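Aminoglycoside phosphotransferase (Mycobacterium smegmatis, PDB 6EF6) acts as the (S)-1-amino-2-propanol kinase of the aminoacetone utilization microcompartment, phosphorylating a small amino alcohol. Local coordinates at residues Y75-I81 with G171-W175; R224-A230 with F258-D264; S66-R72 with R124-E130. All blocks are in the same frame, centred on the assembly; numbering follows the deposited sequence.

Contact 1 (Y75-I81 with G171-W175)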
loop_
_atom_site.group_PDB
_atom_site.type_symbol
_atom_site.label_atom_id
_atom_site.label_comp_id
_atom_site.label_asym_id
_atom_site.label_seq_id
_atom_site.Cartn_x
_atom_site.Cartn_y
_atom_site.Cartn_z
ATOM N N TYR A 75 -1.522 12.474 -8.641
ATOM C CA TYR A 75 -0.687 11.718 -7.704
ATOM C C TYR A 75 0.646 11.326 -8.322
ATOM O O TYR A 75 1.682 11.440 -7.658
ATOM C CB TYR A 75 -1.431 10.484 -7.202
ATOM C CG TYR A 75 -0.908 9.835 -5.908
ATOM C CD1 TYR A 75 -0.869 10.553 -4.704
ATOM C CD2 TYR A 75 -0.560 8.504 -5.892
ATOM C CE1 TYR A 75 -0.440 9.948 -3.514
ATOM C CE2 TYR A 75 -0.110 7.881 -4.685
ATOM C CZ TYR A 75 -0.067 8.615 -3.536
ATOM O OH TYR A 75 0.328 8.035 -2.340
ATOM N N HIS A 76 0.659 10.861 -9.581
ATOM C CA HIS A 76 1.906 10.494 -10.235
ATOM C C HIS A 76 2.006 11.149 -11.600
ATOM O O HIS A 76 0.996 11.409 -12.257
ATOM C CB HIS A 76 1.971 8.994 -10.511
ATOM C CG HIS A 76 2.055 8.143 -9.287
ATOM N ND1 HIS A 76 3.035 8.300 -8.332
ATOM C CD2 HIS A 76 1.306 7.084 -8.901
ATOM C CE1 HIS A 76 2.853 7.390 -7.381
ATOM N NE2 HIS A 76 1.815 6.644 -7.706
ATOM N N GLN A 77 3.252 11.338 -12.036
ATOM C CA GLN A 77 3.584 11.594 -13.425
ATOM C C GLN A 77 3.747 10.280 -14.171
ATOM O O GLN A 77 4.006 9.233 -13.570
ATOM C CB GLN A 77 4.899 12.361 -13.508
ATOM C CG GLN A 77 4.886 13.698 -12.796
ATOM C CD GLN A 77 3.775 14.603 -13.286
ATOM O OE1 GLN A 77 2.835 14.916 -12.550
ATOM N NE2 GLN A 77 3.875 15.027 -14.539
ATOM N N PRO A 78 3.665 10.288 -15.495
ATOM C CA PRO A 78 3.717 9.001 -16.211
ATOM C C PRO A 78 5.021 8.244 -16.041
ATOM O O PRO A 78 4.986 7.021 -15.961
ATOM C CB PRO A 78 3.444 9.373 -17.675
ATOM C CG PRO A 78 2.874 10.723 -17.642
ATOM C CD PRO A 78 3.370 11.419 -16.401
ATOM N N HIS A 79 6.163 8.919 -15.975
ATOM C CA HIS A 79 7.423 8.201 -15.812
ATOM C C HIS A 79 7.475 7.452 -14.492
ATOM O O HIS A 79 8.090 6.385 -14.407
ATOM C CB HIS A 79 8.604 9.167 -15.962
ATOM C CG HIS A 79 8.882 9.990 -14.738
ATOM N ND1 HIS A 79 8.299 11.222 -14.518
ATOM C CD2 HIS A 79 9.690 9.763 -13.675
ATOM C CE1 HIS A 79 8.731 11.712 -13.371
ATOM N NE2 HIS A 79 9.575 10.845 -12.839
ATOM N N GLU A 80 6.820 7.986 -13.451
ATOM C CA GLU A 80 6.743 7.291 -12.169
ATOM C C GLU A 80 5.934 6.015 -12.296
ATOM O O GLU A 80 6.315 4.979 -11.761
ATOM C CB GLU A 80 6.074 8.187 -11.138
ATOM C CG GLU A 80 6.796 9.445 -10.739
ATOM C CD GLU A 80 5.906 10.290 -9.825
ATOM O OE1 GLU A 80 5.202 11.173 -10.348
ATOM O OE2 GLU A 80 5.859 10.026 -8.592
ATOM N N ILE A 81 4.810 6.072 -13.015
ATOM C CA ILE A 81 4.009 4.873 -13.244
ATOM C C ILE A 81 4.812 3.857 -14.042
ATOM O O ILE A 81 4.836 2.667 -13.713
ATOM C CB ILE A 81 2.667 5.232 -13.919
ATOM C CG1 ILE A 81 1.854 6.242 -13.070
ATOM C CG2 ILE A 81 1.859 3.960 -14.169
ATOM C CD1 ILE A 81 0.566 6.801 -13.739
ATOM N N GLY A 171 12.444 6.190 -11.254
ATOM C CA GLY A 171 12.037 7.265 -10.387
ATOM C C GLY A 171 10.779 6.924 -9.623
ATOM O O GLY A 171 9.740 6.680 -10.247
ATOM N N ARG A 172 10.878 6.885 -8.300
ATOM C CA ARG A 172 9.689 6.768 -7.467
ATOM C C ARG A 172 9.865 7.665 -6.248
ATOM O O ARG A 172 10.987 7.965 -5.848
ATOM C CB ARG A 172 9.418 5.348 -6.956
ATOM C CG ARG A 172 9.109 4.343 -8.041
ATOM C CD ARG A 172 7.744 4.572 -8.686
ATOM N NE ARG A 172 6.660 4.479 -7.714
ATOM C CZ ARG A 172 5.367 4.545 -7.987
ATOM N NH1 ARG A 172 4.931 4.740 -9.217
ATOM N NH2 ARG A 172 4.506 4.392 -7.036
ATOM N N PHE A 173 8.757 8.090 -5.666
ATOM C CA PHE A 173 8.786 8.925 -4.473
ATOM C C PHE A 173 9.201 8.134 -3.238
ATOM O O PHE A 173 9.457 6.922 -3.289
ATOM C CB PHE A 173 7.477 9.709 -4.315
ATOM C CG PHE A 173 6.197 8.880 -4.182
ATOM C CD1 PHE A 173 6.186 7.529 -3.839
ATOM C CD2 PHE A 173 4.962 9.490 -4.398
ATOM C CE1 PHE A 173 5.002 6.838 -3.722
ATOM C CE2 PHE A 173 3.766 8.766 -4.236
ATOM C CZ PHE A 173 3.793 7.468 -3.911
ATOM N N SER A 174 9.352 8.852 -2.125
ATOM C CA SER A 174 9.885 8.298 -0.881
ATOM C C SER A 174 8.889 8.394 0.269
ATOM O O SER A 174 8.109 9.366 0.365
ATOM C CB SER A 174 11.150 9.026 -0.444
ATOM O OG SER A 174 12.164 8.845 -1.433
ATOM N N TRP A 175 8.932 7.382 1.133
ATOM C CA TRP A 175 8.183 7.347 2.370
ATOM C C TRP A 175 9.205 7.530 3.479
ATOM O O TRP A 175 9.305 6.713 4.384
ATOM C CB TRP A 175 7.392 6.045 2.514
ATOM C CG TRP A 175 6.361 5.903 1.459
ATOM C CD1 TRP A 175 6.409 5.114 0.309
ATOM C CD2 TRP A 175 5.077 6.559 1.412
ATOM N NE1 TRP A 175 5.271 5.276 -0.423
ATOM C CE2 TRP A 175 4.443 6.159 0.205
ATOM C CE3 TRP A 175 4.406 7.474 2.254
ATOM C CZ2 TRP A 175 3.196 6.608 -0.154
ATOM C CZ3 TRP A 175 3.159 7.948 1.860
ATOM C CH2 TRP A 175 2.557 7.493 0.687
HETATM O O HOH W 1 6.385 7.838 -7.380
#
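F173 turns an edge toward the face of Y75 in an offset edge-to-face pair, and H76 completes an aromatic cluster where the 171-175 loop meets the start of helix 78-94 in this kinase-like fold. The Y75 and F173 ring centroids are 5.6 Å apart, with the planes at 81°. F173 reaches the cluster because its CG sits between the backbone N and the carbonyl carbon (chi1 60°), which drops the ring toward the other segment; its CE2 lies 3.6 Å from H76 CE1. The imidazole of H76 is sandwiched, with Y75 CD2 over one face and R172 NH1 over the other. This is the tight side of the contact, and its polar ends are used: H76 NE2 and R172 NH2 both bond to the carbonyl of D254, while Y75 OH bonds to D255. R172, bent twice along its chain and held through NE by the carbonyl of C256, sends NH1 2.9 Å to E80 O. That oxygen lies in the guanidinium plane but is approached from well above its own carbonyl plane. A water over the faces of R172 and F173 links E80 OE2 to F173 N, and a weak bond from H76 ND1 also reaches OE2.

The loose side is the outer edge, where the exposed ring of H79 lies near G171 without a polar link. The other carboxylate oxygen of E80 stays at its own helix start, as in half of a capping box: Q77 N, at the N-cap, donates to E80 OE1 at 2.6 Å with an N-H...O angle of 177°.

Contact 2 (R224-A230 with F258-D264)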
loop_
_atom_site.group_PDB
_atom_site.type_symbol
_atom_site.label_atom_id
_atom_site.label_comp_id
_atom_site.label_asym_id
_atom_site.label_seq_id
_atom_site.Cartn_x
_atom_site.Cartn_y
_atom_site.Cartn_z
ATOM N N ARG A 224 18.170 -1.702 5.671
ATOM C CA ARG A 224 16.981 -1.254 6.354
ATOM C C ARG A 224 16.039 -0.417 5.488
ATOM O O ARG A 224 14.898 -0.197 5.909
ATOM C CB ARG A 224 17.387 -0.510 7.647
ATOM C CG ARG A 224 17.893 -1.479 8.696
ATOM C CD ARG A 224 18.523 -0.816 9.871
ATOM N NE ARG A 224 18.945 -1.792 10.867
ATOM C CZ ARG A 224 19.598 -1.538 11.988
ATOM N NH1 ARG A 224 19.955 -0.312 12.342
ATOM N NH2 ARG A 224 19.963 -2.541 12.779
ATOM N N TYR A 225 16.495 0.106 4.352
ATOM C CA TYR A 225 15.733 1.070 3.579
ATOM C C TYR A 225 15.989 0.825 2.102
ATOM O O TYR A 225 17.142 0.566 1.713
ATOM C CB TYR A 225 16.216 2.455 3.982
ATOM C CG TYR A 225 15.481 3.667 3.437
ATOM C CD1 TYR A 225 15.788 4.209 2.182
ATOM C CD2 TYR A 225 14.508 4.288 4.196
ATOM C CE1 TYR A 225 15.095 5.339 1.704
ATOM C CE2 TYR A 225 13.826 5.405 3.717
ATOM C CZ TYR A 225 14.157 5.916 2.496
ATOM O OH TYR A 225 13.473 7.022 2.003
ATOM N N GLY A 226 14.937 0.868 1.288
ATOM C CA GLY A 226 15.054 0.627 -0.140
ATOM C C GLY A 226 13.680 0.629 -0.789
ATOM O O GLY A 226 12.728 1.189 -0.250
ATOM N N LEU A 227 13.590 0.017 -1.950
ATOM C CA LEU A 227 12.351 -0.017 -2.728
ATOM C C LEU A 227 11.345 -1.005 -2.100
ATOM O O LEU A 227 11.656 -2.187 -1.910
ATOM C CB LEU A 227 12.648 -0.386 -4.177
ATOM C CG LEU A 227 11.419 -0.526 -5.092
ATOM C CD1 LEU A 227 10.674 0.781 -5.245
ATOM C CD2 LEU A 227 11.821 -1.062 -6.487
ATOM N N ILE A 228 10.151 -0.511 -1.767
ATOM C CA ILE A 228 9.067 -1.246 -1.116
ATOM C C ILE A 228 7.719 -1.011 -1.824
ATOM O O ILE A 228 7.473 -0.007 -2.480
ATOM C CB ILE A 228 8.928 -0.902 0.386
ATOM C CG1 ILE A 228 8.705 0.598 0.607
ATOM C CG2 ILE A 228 10.123 -1.399 1.163
ATOM C CD1 ILE A 228 8.227 0.946 2.004
ATOM N N HIS A 229 6.835 -1.984 -1.655
ATOM C CA HIS A 229 5.453 -1.868 -2.147
ATOM C C HIS A 229 4.665 -0.770 -1.411
ATOM O O HIS A 229 3.988 0.033 -2.046
ATOM C CB HIS A 229 4.791 -3.230 -2.029
ATOM C CG HIS A 229 3.360 -3.287 -2.452
ATOM N ND1 HIS A 229 2.337 -2.694 -1.729
ATOM C CD2 HIS A 229 2.780 -3.908 -3.514
ATOM C CE1 HIS A 229 1.193 -2.981 -2.325
ATOM N NE2 HIS A 229 1.430 -3.729 -3.396
ATOM N N ALA A 230 4.790 -0.743 -0.067
ATOM C CA ALA A 230 4.270 0.320 0.794
ATOM C C ALA A 230 2.761 0.314 0.929
ATOM O O ALA A 230 2.227 1.233 1.537
ATOM C CB ALA A 230 4.806 1.694 0.416
ATOM N N PHE A 258 10.585 4.441 -2.140
ATOM C CA PHE A 258 11.687 4.183 -1.226
ATOM C C PHE A 258 11.210 4.400 0.180
ATOM O O PHE A 258 10.561 5.394 0.453
ATOM C CB PHE A 258 12.878 5.060 -1.625
ATOM C CG PHE A 258 13.384 4.724 -2.985
ATOM C CD1 PHE A 258 14.181 3.606 -3.188
ATOM C CD2 PHE A 258 13.003 5.479 -4.083
ATOM C CE1 PHE A 258 14.644 3.283 -4.452
ATOM C CE2 PHE A 258 13.457 5.131 -5.364
ATOM C CZ PHE A 258 14.268 4.022 -5.528
ATOM N N GLY A 259 11.541 3.497 1.072
ATOM C CA GLY A 259 11.118 3.597 2.458
ATOM C C GLY A 259 11.778 2.522 3.297
ATOM O O GLY A 259 12.592 1.759 2.785
ATOM N N TRP A 260 11.452 2.483 4.588
ATOM C CA TRP A 260 11.981 1.400 5.417
ATOM C C TRP A 260 11.356 0.074 5.055
ATOM O O TRP A 260 10.121 -0.015 4.998
ATOM C CB TRP A 260 11.827 1.714 6.900
ATOM C CG TRP A 260 12.698 2.839 7.387
ATOM C CD1 TRP A 260 14.016 2.739 7.744
ATOM C CD2 TRP A 260 12.374 4.231 7.506
ATOM N NE1 TRP A 260 14.521 3.950 8.092
ATOM C CE2 TRP A 260 13.535 4.891 7.969
ATOM C CE3 TRP A 260 11.188 4.973 7.340
ATOM C CZ2 TRP A 260 13.593 6.256 8.189
ATOM C CZ3 TRP A 260 11.266 6.353 7.557
ATOM C CH2 TRP A 260 12.441 6.957 8.023
ATOM N N TYR A 261 12.178 -0.965 4.889
ATOM C CA TYR A 261 11.609 -2.278 4.574
ATOM C C TYR A 261 10.495 -2.669 5.544
ATOM O O TYR A 261 9.431 -3.148 5.133
ATOM C CB TYR A 261 12.697 -3.364 4.517
ATOM C CG TYR A 261 13.621 -3.216 3.336
ATOM C CD1 TYR A 261 13.157 -3.299 2.050
ATOM C CD2 TYR A 261 14.942 -2.932 3.508
ATOM C CE1 TYR A 261 14.031 -3.141 0.952
ATOM C CE2 TYR A 261 15.815 -2.768 2.445
ATOM C CZ TYR A 261 15.320 -2.849 1.161
ATOM O OH TYR A 261 16.219 -2.695 0.097
ATOM N N PHE A 262 10.730 -2.518 6.844
ATOM C CA PHE A 262 9.745 -2.965 7.824
ATOM C C PHE A 262 8.554 -2.039 7.993
ATOM O O PHE A 262 7.579 -2.411 8.667
ATOM C CB PHE A 262 10.448 -3.473 9.084
ATOM C CG PHE A 262 11.230 -4.712 8.772
ATOM C CD1 PHE A 262 10.522 -5.888 8.526
ATOM C CD2 PHE A 262 12.584 -4.738 8.625
ATOM C CE1 PHE A 262 11.178 -7.038 8.156
ATOM C CE2 PHE A 262 13.234 -5.889 8.226
ATOM C CZ PHE A 262 12.530 -7.022 8.006
ATOM N N TYR A 263 8.541 -0.876 7.330
ATOM C CA TYR A 263 7.284 -0.158 7.218
ATOM C C TYR A 263 6.233 -1.014 6.534
ATOM O O TYR A 263 5.053 -0.867 6.820
ATOM C CB TYR A 263 7.536 1.162 6.468
ATOM C CG TYR A 263 6.276 1.928 6.118
ATOM C CD1 TYR A 263 5.398 2.411 7.090
ATOM C CD2 TYR A 263 5.935 2.153 4.807
ATOM C CE1 TYR A 263 4.242 3.069 6.763
ATOM C CE2 TYR A 263 4.762 2.847 4.455
ATOM C CZ TYR A 263 3.933 3.285 5.450
ATOM O OH TYR A 263 2.784 3.955 5.111
ATOM N N ASP A 264 6.625 -1.938 5.646
ATOM C CA ASP A 264 5.631 -2.827 5.049
ATOM C C ASP A 264 4.844 -3.615 6.106
ATOM O O ASP A 264 3.637 -3.911 5.896
ATOM C CB ASP A 264 6.294 -3.788 4.060
ATOM C CG ASP A 264 6.589 -3.185 2.718
ATOM O OD1 ASP A 264 5.890 -2.265 2.254
ATOM O OD2 ASP A 264 7.547 -3.704 2.078
HETATM O O HOH W 2 13.304 -1.460 7.813
HETATM O O HOH W 3 18.438 -1.770 0.198
HETATM O O HOH W 4 15.898 -1.736 -2.501
HETATM O O HOH W 5 7.674 -4.413 -0.529
HETATM O O HOH W 6 2.423 4.551 2.516
#
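G226 and G259 face each other as an antiparallel hydrogen-bonded pair: G226 N gives a bond to G259 O and G259 N returns one to G226 O, both 2.9 Å long. Aromatic rings pack against these two glycines. The ring of Y225 lies over G259, whose CA is 3.9 Å from the ring centroid in a CH-pi contact, and the ring of Y261 spreads one face over G226 N. Y225 also turns an edge to the five-membered ring of W260, with centroids 5.1 Å apart and planes at 84°. Y225 CG stands opposite its backbone N (chi1 -173°), which lays the ring across the neighbouring strand instead of out from it.

Beyond the pair, I228 fills the angle between strand and helix. Its CG2 packs on Y261 CD1, and its CD1 meets the edge of Y263 at CD2, 3.8 Å away. D264 runs alongside I228 in the opposite sense, reaching the turn after the strand: OD1 accepts A230 N at 3.0 Å, nearly along the C-O axis, while a water joins OD2 to H229 N.

Second-shell groups set these residues. H158 bonds to D264 OD2, R310 to Y263 OH, and G219 O receives W260 NE1. H229 is fixed at both ring nitrogens, by D231 N and I251 O. D231 and D252 bind a sodium ion in this crystal, consistent with a metal-binding active site. The H229-A230-D231 sequence matches the HxD motif of the catalytic loop in the phosphotransferase and protein kinase fold, and D264 resembles the helix aspartate that holds the backbone of the equivalent loop in protein kinases.

Contact 3 (S66-R72 with R124-E130). With BEZ (benzoic acid), chain B.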
loop_
_atom_site.group_PDB
_atom_site.type_symbol
_atom_site.label_atom_id
_atom_site.label_comp_id
_atom_site.label_asym_id
_atom_site.label_seq_id
_atom_site.Cartn_x
_atom_site.Cartn_y
_atom_site.Cartn_z
ATOM N N SER A 66 -10.481 -8.637 -18.043
ATOM C CA SER A 66 -9.239 -7.933 -17.731
ATOM C C SER A 66 -9.550 -6.798 -16.762
ATOM O O SER A 66 -10.693 -6.614 -16.352
ATOM C CB SER A 66 -8.512 -7.475 -19.006
ATOM O OG SER A 66 -9.331 -6.640 -19.814
ATOM N N ILE A 67 -8.507 -6.087 -16.340
ATOM C CA ILE A 67 -8.623 -5.071 -15.301
ATOM C C ILE A 67 -8.069 -3.742 -15.792
ATOM O O ILE A 67 -6.925 -3.665 -16.265
ATOM C CB ILE A 67 -7.929 -5.515 -14.002
ATOM C CG1 ILE A 67 -8.703 -6.710 -13.428
ATOM C CG2 ILE A 67 -7.892 -4.365 -13.028
ATOM C CD1 ILE A 67 -7.974 -7.435 -12.337
ATOM N N LEU A 68 -8.858 -2.684 -15.657
ATOM C CA LEU A 68 -8.427 -1.356 -16.078
ATOM C C LEU A 68 -8.280 -0.450 -14.855
ATOM O O LEU A 68 -9.242 -0.267 -14.098
ATOM C CB LEU A 68 -9.444 -0.779 -17.068
ATOM C CG LEU A 68 -9.020 0.460 -17.819
ATOM C CD1 LEU A 68 -7.923 0.155 -18.803
ATOM C CD2 LEU A 68 -10.247 1.016 -18.568
ATOM N N ARG A 69 -7.094 0.113 -14.648
ATOM C CA ARG A 69 -6.822 1.014 -13.532
ATOM C C ARG A 69 -6.750 2.464 -14.022
ATOM O O ARG A 69 -5.858 2.811 -14.808
ATOM C CB ARG A 69 -5.495 0.629 -12.875
ATOM C CG ARG A 69 -5.079 1.518 -11.718
ATOM C CD ARG A 69 -3.786 0.991 -11.092
ATOM N NE ARG A 69 -2.633 1.311 -11.905
ATOM C CZ ARG A 69 -1.383 0.979 -11.573
ATOM N NH1 ARG A 69 -1.137 0.233 -10.488
ATOM N NH2 ARG A 69 -0.397 1.417 -12.320
ATOM N N VAL A 70 -7.655 3.315 -13.545
ATOM C CA VAL A 70 -7.660 4.739 -13.889
ATOM C C VAL A 70 -7.011 5.508 -12.735
ATOM O O VAL A 70 -7.554 5.570 -11.630
ATOM C CB VAL A 70 -9.080 5.250 -14.165
ATOM C CG1 VAL A 70 -9.073 6.767 -14.458
ATOM C CG2 VAL A 70 -9.714 4.516 -15.345
ATOM N N HIS A 71 -5.853 6.119 -12.975
ATOM C CA HIS A 71 -5.112 6.768 -11.899
ATOM C C HIS A 71 -5.792 8.055 -11.476
ATOM O O HIS A 71 -6.261 8.845 -12.304
ATOM C CB HIS A 71 -3.693 7.073 -12.363
ATOM C CG HIS A 71 -2.822 5.867 -12.431
ATOM N ND1 HIS A 71 -1.968 5.526 -11.410
ATOM C CD2 HIS A 71 -2.682 4.912 -13.376
ATOM C CE1 HIS A 71 -1.350 4.398 -11.725
ATOM N NE2 HIS A 71 -1.747 4.017 -12.924
ATOM N N ARG A 72 -5.868 8.263 -10.170
ATOM C CA ARG A 72 -6.429 9.503 -9.707
ATOM C C ARG A 72 -5.549 10.679 -10.130
ATOM O O ARG A 72 -4.387 10.528 -10.515
ATOM C CB ARG A 72 -6.704 9.463 -8.211
ATOM C CG ARG A 72 -5.505 9.293 -7.364
ATOM C CD ARG A 72 -5.985 9.203 -5.932
ATOM N NE ARG A 72 -4.896 9.234 -4.973
ATOM C CZ ARG A 72 -4.192 8.168 -4.614
ATOM N NH1 ARG A 72 -3.223 8.291 -3.719
ATOM N NH2 ARG A 72 -4.461 6.981 -5.142
ATOM N N ARG A 124 -5.414 12.194 -17.671
ATOM C CA ARG A 124 -5.490 11.079 -16.736
ATOM C C ARG A 124 -4.777 9.868 -17.314
ATOM O O ARG A 124 -4.921 9.566 -18.506
ATOM C CB ARG A 124 -6.955 10.699 -16.509
ATOM C CG ARG A 124 -7.819 11.891 -16.129
ATOM C CD ARG A 124 -7.485 12.334 -14.733
ATOM N NE ARG A 124 -7.739 11.256 -13.801
ATOM C CZ ARG A 124 -8.936 10.958 -13.304
ATOM N NH1 ARG A 124 -10.008 11.664 -13.640
ATOM N NH2 ARG A 124 -9.061 9.951 -12.461
ATOM N N HIS A 125 -4.025 9.180 -16.467
ATOM C CA HIS A 125 -3.258 8.015 -16.874
ATOM C C HIS A 125 -4.008 6.733 -16.527
ATOM O O HIS A 125 -4.698 6.646 -15.497
ATOM C CB HIS A 125 -1.871 8.050 -16.218
ATOM C CG HIS A 125 -1.237 9.407 -16.264
ATOM N ND1 HIS A 125 -1.008 10.082 -17.446
ATOM C CD2 HIS A 125 -0.819 10.231 -15.273
ATOM C CE1 HIS A 125 -0.481 11.263 -17.181
ATOM N NE2 HIS A 125 -0.341 11.371 -15.871
ATOM N N VAL A 126 -3.877 5.744 -17.406
ATOM C CA VAL A 126 -4.586 4.479 -17.308
ATOM C C VAL A 126 -3.594 3.350 -17.568
ATOM O O VAL A 126 -2.733 3.467 -18.440
ATOM C CB VAL A 126 -5.747 4.471 -18.333
ATOM C CG1 VAL A 126 -6.498 3.200 -18.242
ATOM C CG2 VAL A 126 -6.677 5.673 -18.078
ATOM N N VAL A 127 -3.700 2.265 -16.806
ATOM C CA VAL A 127 -2.951 1.038 -17.081
ATOM C C VAL A 127 -3.933 -0.132 -17.125
ATOM O O VAL A 127 -4.855 -0.213 -16.309
ATOM C CB VAL A 127 -1.808 0.786 -16.059
ATOM C CG1 VAL A 127 -1.048 -0.455 -16.452
ATOM C CG2 VAL A 127 -0.902 1.972 -15.965
ATOM N N HIS A 128 -3.759 -1.018 -18.103
ATOM C CA HIS A 128 -4.596 -2.196 -18.313
ATOM C C HIS A 128 -3.811 -3.427 -17.887
ATOM O O HIS A 128 -2.637 -3.563 -18.247
ATOM C CB HIS A 128 -4.970 -2.271 -19.790
ATOM C CG HIS A 128 -6.095 -3.203 -20.118
ATOM N ND1 HIS A 128 -6.555 -3.342 -21.411
ATOM C CD2 HIS A 128 -6.880 -4.000 -19.357
ATOM C CE1 HIS A 128 -7.557 -4.197 -21.437
ATOM N NE2 HIS A 128 -7.788 -4.604 -20.205
ATOM N N PHE A 129 -4.425 -4.298 -17.093
ATOM C CA PHE A 129 -3.787 -5.518 -16.614
ATOM C C PHE A 129 -4.594 -6.750 -17.011
ATOM O O PHE A 129 -5.820 -6.678 -17.175
ATOM C CB PHE A 129 -3.690 -5.500 -15.071
ATOM C CG PHE A 129 -2.835 -4.380 -14.513
ATOM C CD1 PHE A 129 -1.447 -4.479 -14.510
ATOM C CD2 PHE A 129 -3.428 -3.243 -13.958
ATOM C CE1 PHE A 129 -0.661 -3.455 -13.965
ATOM C CE2 PHE A 129 -2.664 -2.210 -13.433
ATOM C CZ PHE A 129 -1.270 -2.325 -13.406
ATOM N N GLU A 130 -3.916 -7.904 -17.086
ATOM C CA GLU A 130 -4.618 -9.159 -17.298
ATOM C C GLU A 130 -5.458 -9.482 -16.070
ATOM O O GLU A 130 -5.207 -8.985 -14.962
ATOM C CB GLU A 130 -3.641 -10.300 -17.590
ATOM C CG GLU A 130 -2.824 -10.084 -18.861
ATOM C CD GLU A 130 -2.003 -11.290 -19.283
ATOM O OE1 GLU A 130 -1.940 -12.283 -18.528
ATOM O OE2 GLU A 130 -1.404 -11.233 -20.379
HETATM C C BEZ B . -3.952 -2.106 -9.243
HETATM O O1 BEZ B . -2.748 -1.887 -9.376
HETATM O O2 BEZ B . -4.700 -1.205 -8.767
HETATM C C1 BEZ B . -4.479 -3.441 -9.648
HETATM C C2 BEZ B . -5.692 -3.892 -9.162
HETATM C C3 BEZ B . -6.166 -5.138 -9.555
HETATM C C4 BEZ B . -5.417 -5.927 -10.417
HETATM C C5 BEZ B . -4.198 -5.467 -10.905
HETATM C C6 BEZ B . -3.731 -4.231 -10.509
HETATM O O HOH W 7 -3.815 10.433 -13.575
#
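The carbonyl oxygen of H71 is gripped side-on by R124, with NE at 3.2 Å and NH2 at 3.0 Å. The oxygen lies in the guanidinium plane, and NH2 also forms a salt bridge with D27, so the arginine ties the residue just after strand 64-70 to the first part of the chain. At the other end, S66 OG and H128 NE2 share a hydrogen bond of 2.6 Å in the plane of the imidazole; H64 also bonds to the serine.

Between these ends the strands run antiparallel at 160°. I67 with F129 and R69 with V127 are hydrogen-bonded pairs, and L68 with H128 and V70 with V126 are non-hydrogen-bonded. L68, V70, V126 and H128 point to one face of the sheet, where L68 CD1 presses unusually close to V126 CG1, at 3.4 Å.

I67, R69, V127 and F129 point to the opposite face, where benzoic acid is bound. F129 is sandwiched, with V127 CG1 over one face of its ring and BEZ C6 over the opposite one, 3.6 Å from F129 CD2. Its rim meets R69: F129 CZ stands over the centre of the R69 guanidinium, and the two planes are 83° apart. R69 runs straight out from its strand before bending at chi3 (76°), which brings NH1 to BEZ O1 at 2.9 Å. I67 CD1 closes on the ligand ring at C4. A salt bridge from R69 NH2 to E84 of helix 78-94 recalls the strand lysine and helix glutamate pair of protein kinases.

The pair lies inside the five-stranded N-terminal sheet, flanked by strands 55-61 and 112-114. Helix 28-35 packs on the face of L68, V70 and V126, and I81 of helix 78-94 touches V127, H71 and H125.

How the contacts relate
Contacts 2 and 3 are buried and contact 1 only partly so. Contact 3 is regular sheet, made of backbone bonds with a ligand-binding face; contact 2 is a short glycine-centred strand pair leading into a helix, rich in aromatic rings and bridging waters; contact 1 joins a helix start to a loop through rings and one arginine. Contact 1 touches both others. F173 O and W175 N probably bond to F258 N and O of contact 2, whereas I81 and P78 pack on H71 and H125 of contact 3. Contacts 2 and 3 come no nearer than about 9 Å between nearest atoms, so contact 1 connects the ligand-bearing sheet with the region of the HxD-like loop.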